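Local coordinates for ankyrin repeat and SOCS BOX protein 11 (Homo sapiens, PDB 4UUC) that recognises substrates such as BIK, DIRAS2 and RPN1 for a cullin-5-RING E3 ubiquitin ligase, here represented by its ankyrin repeat domain, at residues A[108-111]-A[117-120]; A[141-144]-A[150-153]. All coordinates share one frame; numbering follows the deposited sequence.

Contact 1: residues A[108-111]-A[117-120]; sequences EAVK and CMEI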
loop_
_atom_site.group_PDB
_atom_site.type_symbol
_atom_site.label_atom_id
_atom_site.label_comp_id
_atom_site.label_asym_id
_atom_site.label_seq_id
_atom_site.Cartn_x
_atom_site.Cartn_y
_atom_site.Cartn_z
ATOM N N GLU A 108 -1.985 0.587 0.367
ATOM C CA GLU A 108 -1.775 1.906 -0.222
ATOM C C GLU A 108 -0.396 1.989 -0.872
ATOM O O GLU A 108 -0.250 2.546 -1.965
ATOM C CB GLU A 108 -1.929 3.003 0.830
ATOM C CG GLU A 108 -1.887 4.418 0.261
ATOM C CD GLU A 108 -3.060 4.730 -0.656
ATOM O OE1 GLU A 108 -4.115 4.071 -0.533
ATOM O OE2 GLU A 108 -2.925 5.642 -1.501
ATOM N N ALA A 109 0.614 1.438 -0.205
ATOM C CA ALA A 109 1.965 1.424 -0.768
ATOM C C ALA A 109 1.972 0.730 -2.127
ATOM O O ALA A 109 2.543 1.247 -3.094
ATOM C CB ALA A 109 2.937 0.740 0.177
ATOM N N VAL A 110 1.339 -0.438 -2.199
ATOM C CA VAL A 110 1.298 -1.205 -3.444
ATOM C C VAL A 110 0.529 -0.443 -4.517
ATOM O O VAL A 110 0.990 -0.338 -5.649
ATOM C CB VAL A 110 0.662 -2.594 -3.239
ATOM C CG1 VAL A 110 0.456 -3.305 -4.578
ATOM C CG2 VAL A 110 1.534 -3.437 -2.325
ATOM N N LYS A 111 -0.635 0.095 -4.160
ATOM C CA LYS A 111 -1.429 0.884 -5.100
ATOM C C LYS A 111 -0.585 1.960 -5.790
ATOM O O LYS A 111 -0.685 2.158 -7.004
ATOM C CB LYS A 111 -2.616 1.530 -4.383
ATOM C CG LYS A 111 -3.434 2.476 -5.253
ATOM C CD LYS A 111 -4.655 2.992 -4.494
ATOM C CE LYS A 111 -5.457 3.978 -5.324
ATOM N NZ LYS A 111 -6.713 4.382 -4.628
ATOM N N CYS A 117 8.719 0.370 0.297
ATOM C CA CYS A 117 7.841 0.449 1.459
ATOM C C CYS A 117 7.104 -0.879 1.676
ATOM O O CYS A 117 6.974 -1.350 2.806
ATOM C CB CYS A 117 6.845 1.602 1.298
ATOM S SG CYS A 117 7.613 3.243 1.364
ATOM N N MET A 118 6.633 -1.478 0.586
ATOM C CA MET A 118 5.984 -2.787 0.639
ATOM C C MET A 118 6.912 -3.835 1.258
ATOM O O MET A 118 6.518 -4.565 2.169
ATOM C CB MET A 118 5.559 -3.219 -0.769
ATOM C CG MET A 118 4.788 -4.533 -0.846
ATOM S SD MET A 118 4.691 -5.186 -2.537
ATOM C CE MET A 118 6.380 -5.733 -2.785
ATOM N N GLU A 119 8.147 -3.895 0.771
ATOM C CA GLU A 119 9.098 -4.900 1.233
ATOM C C GLU A 119 9.439 -4.729 2.706
ATOM O O GLU A 119 9.565 -5.714 3.431
ATOM C CB GLU A 119 10.372 -4.851 0.390
ATOM C CG GLU A 119 10.161 -5.322 -1.036
ATOM C CD GLU A 119 11.459 -5.452 -1.808
ATOM O OE1 GLU A 119 12.432 -6.004 -1.251
ATOM O OE2 GLU A 119 11.503 -5.011 -2.974
ATOM N N ILE A 120 9.586 -3.484 3.149
ATOM C CA ILE A 120 9.857 -3.211 4.555
ATOM C C ILE A 120 8.718 -3.731 5.429
ATOM O O ILE A 120 8.961 -4.346 6.467
ATOM C CB ILE A 120 10.066 -1.701 4.811
ATOM C CG1 ILE A 120 11.344 -1.224 4.116
ATOM C CG2 ILE A 120 10.157 -1.415 6.313
ATOM C CD1 ILE A 120 11.506 0.286 4.081
#
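Val110 lays one methyl, CG2, against the middle of the Met118 side chain: CG2 lies 3.6 Å from SD and 3.7 Å from CG, while the second methyl, CG1, does not meet Met118. The two residues belong to the antiparallel helix pair of the fourth ankyrin repeat, helices 105-111 and 115-123, which a short turn joins. The split of roles at Val110 follows from its first torsion: CG1 stands opposite the backbone N (chi1 172°), and CG2, beside that N, is left to reach over to the second helix. Met118 runs extended as far as SD and then bends at chi3 (72°), which carries its CE off to 5.4 Å from Val110 CG2 and leaves CG and SD to make the contact.

Beside this pair the helices come close through small groups. Ala109 directs its CB at the second helix and meets Cys117 CB at 4.2 Å, with the Met118 backbone N at a similar distance. The CA atoms of Ala109 and Met118 are 6.0 Å apart, a spacing that the short alanine side chain allows. All four touching residues are buried. Ala109 also touches Cys78 of helix 73-80, and Met118 packs on Leu154 of helix 148-156, so both neighbouring helix pairs border the contact. Cys117 joins through CB alone; its SG lies 5.4 Å from Ala109 CB.

Contact 2: residues A[141-144]-A[150-153]; sequences VACT and CVKK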
loop_
_atom_site.group_PDB
_atom_site.type_symbol
_atom_site.label_atom_id
_atom_site.label_comp_id
_atom_site.label_asym_id
_atom_site.label_seq_id
_atom_site.Cartn_x
_atom_site.Cartn_y
_atom_site.Cartn_z
ATOM N N VAL A 141 -4.139 -5.799 -5.527
ATOM C CA VAL A 141 -3.963 -4.364 -5.700
ATOM C C VAL A 141 -2.873 -4.091 -6.736
ATOM O O VAL A 141 -3.051 -3.253 -7.618
ATOM C CB VAL A 141 -3.609 -3.678 -4.360
ATOM C CG1 VAL A 141 -3.284 -2.199 -4.567
ATOM C CG2 VAL A 141 -4.759 -3.838 -3.367
ATOM N N ALA A 142 -1.752 -4.799 -6.619
ATOM C CA ALA A 142 -0.643 -4.650 -7.559
ATOM C C ALA A 142 -1.102 -4.882 -8.999
ATOM O O ALA A 142 -0.705 -4.154 -9.913
ATOM C CB ALA A 142 0.488 -5.615 -7.201
ATOM N N CYS A 143 -1.917 -5.912 -9.201
ATOM C CA CYS A 143 -2.421 -6.239 -10.529
ATOM C C CYS A 143 -3.440 -5.215 -11.025
ATOM O O CYS A 143 -3.466 -4.877 -12.206
ATOM C CB CYS A 143 -3.032 -7.640 -10.531
ATOM S SG CYS A 143 -1.813 -8.963 -10.292
ATOM N N THR A 144 -4.266 -4.705 -10.119
ATOM C CA THR A 144 -5.251 -3.691 -10.479
ATOM C C THR A 144 -4.585 -2.415 -11.011
ATOM O O THR A 144 -5.103 -1.778 -11.932
ATOM C CB THR A 144 -6.132 -3.349 -9.272
ATOM O OG1 THR A 144 -6.814 -4.533 -8.845
ATOM C CG2 THR A 144 -7.156 -2.276 -9.628
ATOM N N CYS A 150 6.109 -4.776 -8.261
ATOM C CA CYS A 150 5.444 -5.241 -7.043
ATOM C C CYS A 150 4.847 -6.634 -7.236
ATOM O O CYS A 150 4.927 -7.479 -6.341
ATOM C CB CYS A 150 4.350 -4.258 -6.616
ATOM S SG CYS A 150 4.982 -2.719 -5.915
ATOM N N VAL A 151 4.255 -6.870 -8.403
ATOM C CA VAL A 151 3.712 -8.183 -8.734
ATOM C C VAL A 151 4.827 -9.222 -8.695
ATOM O O VAL A 151 4.686 -10.268 -8.066
ATOM C CB VAL A 151 3.034 -8.183 -10.131
ATOM C CG1 VAL A 151 2.707 -9.602 -10.592
ATOM C CG2 VAL A 151 1.763 -7.337 -10.111
ATOM N N LYS A 152 5.940 -8.920 -9.356
ATOM C CA LYS A 152 7.061 -9.852 -9.425
ATOM C C LYS A 152 7.595 -10.182 -8.036
ATOM O O LYS A 152 7.778 -11.351 -7.693
ATOM C CB LYS A 152 8.181 -9.280 -10.295
ATOM C CG LYS A 152 9.380 -10.208 -10.427
ATOM C CD LYS A 152 10.307 -9.753 -11.533
ATOM C CE LYS A 152 11.444 -10.743 -11.751
ATOM N NZ LYS A 152 12.414 -10.735 -10.622
ATOM N N LYS A 153 7.818 -9.150 -7.229
ATOM C CA LYS A 153 8.364 -9.327 -5.885
ATOM C C LYS A 153 7.422 -10.117 -4.980
ATOM O O LYS A 153 7.858 -11.003 -4.249
ATOM C CB LYS A 153 8.673 -7.965 -5.260
ATOM C CG LYS A 153 9.470 -8.040 -3.965
ATOM C CD LYS A 153 10.915 -8.456 -4.223
ATOM C CE LYS A 153 11.611 -8.882 -2.945
ATOM N NZ LYS A 153 13.034 -9.255 -3.189
#
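Ala142 is the first residue of 141-144 to touch 150-153, and its one methyl has two neighbours there. CB directs itself at the second helix, meeting Val151 CG2 at 3.6 Å and Cys150 CB at 4.1 Å, so the methyl sits over the step between two consecutive side chains. Of the two, Cys150 offers only its beta carbon: Cys150 SG stands opposite its own carbonyl carbon (chi1 -73°) and lies 5.5 Å from Ala142 CB.

One residue further on, Cys143 reaches the same valine methyl from a direction roughly at right angles to that of Ala142. Its SG lies 3.9 Å from Val151 CG2, which is thereby shared between an alanine methyl and a cysteine sulfur. Helices 138-144 and 148-156 form the antiparallel helix pair of the fifth ankyrin repeat, the helix-turn-helix part of the motif. Their closest CA atoms across the contact, those of Ala142 and Val151, are 5.7 Å apart, and the residues that touch are small or branched, without any polar bond between the two segments. Cys143 also looks onward along the stack, where its side chain packs on Pro170, Val182 and Leu186 of the next two helices.

Thr144, the last residue of the segment, hydrogen-bonds through OG1 to the carbonyl O of Tyr140, one turn earlier in its own helix. On the second helix, the valine's torsion decides which branch is used. With chi1 at 169°, CG1 stands opposite the backbone N, which leaves CG2, beside it, facing helix 138-144.

How the contacts relate
Contact 1 closes before contact 2 opens: the first joins the helices of the fourth ankyrin repeat, the second those of the fifth, and helix 138-144 follows helix 115-123 in the chain. Their centres are about 10 Å apart, and they touch each other directly. Val110 CG1 packs 3.4 Å from Ala142 N and 3.9 Å from Val141 CG1, tying first helix to first helix. Between the second helices, Met118 touches Lys153, whose NZ forms a long, weak ion pair with Glu119 OE1. Repeated side by side, such pairs build the elongated stack of helix pairs in this substrate-recognition subunit's ankyrin domain.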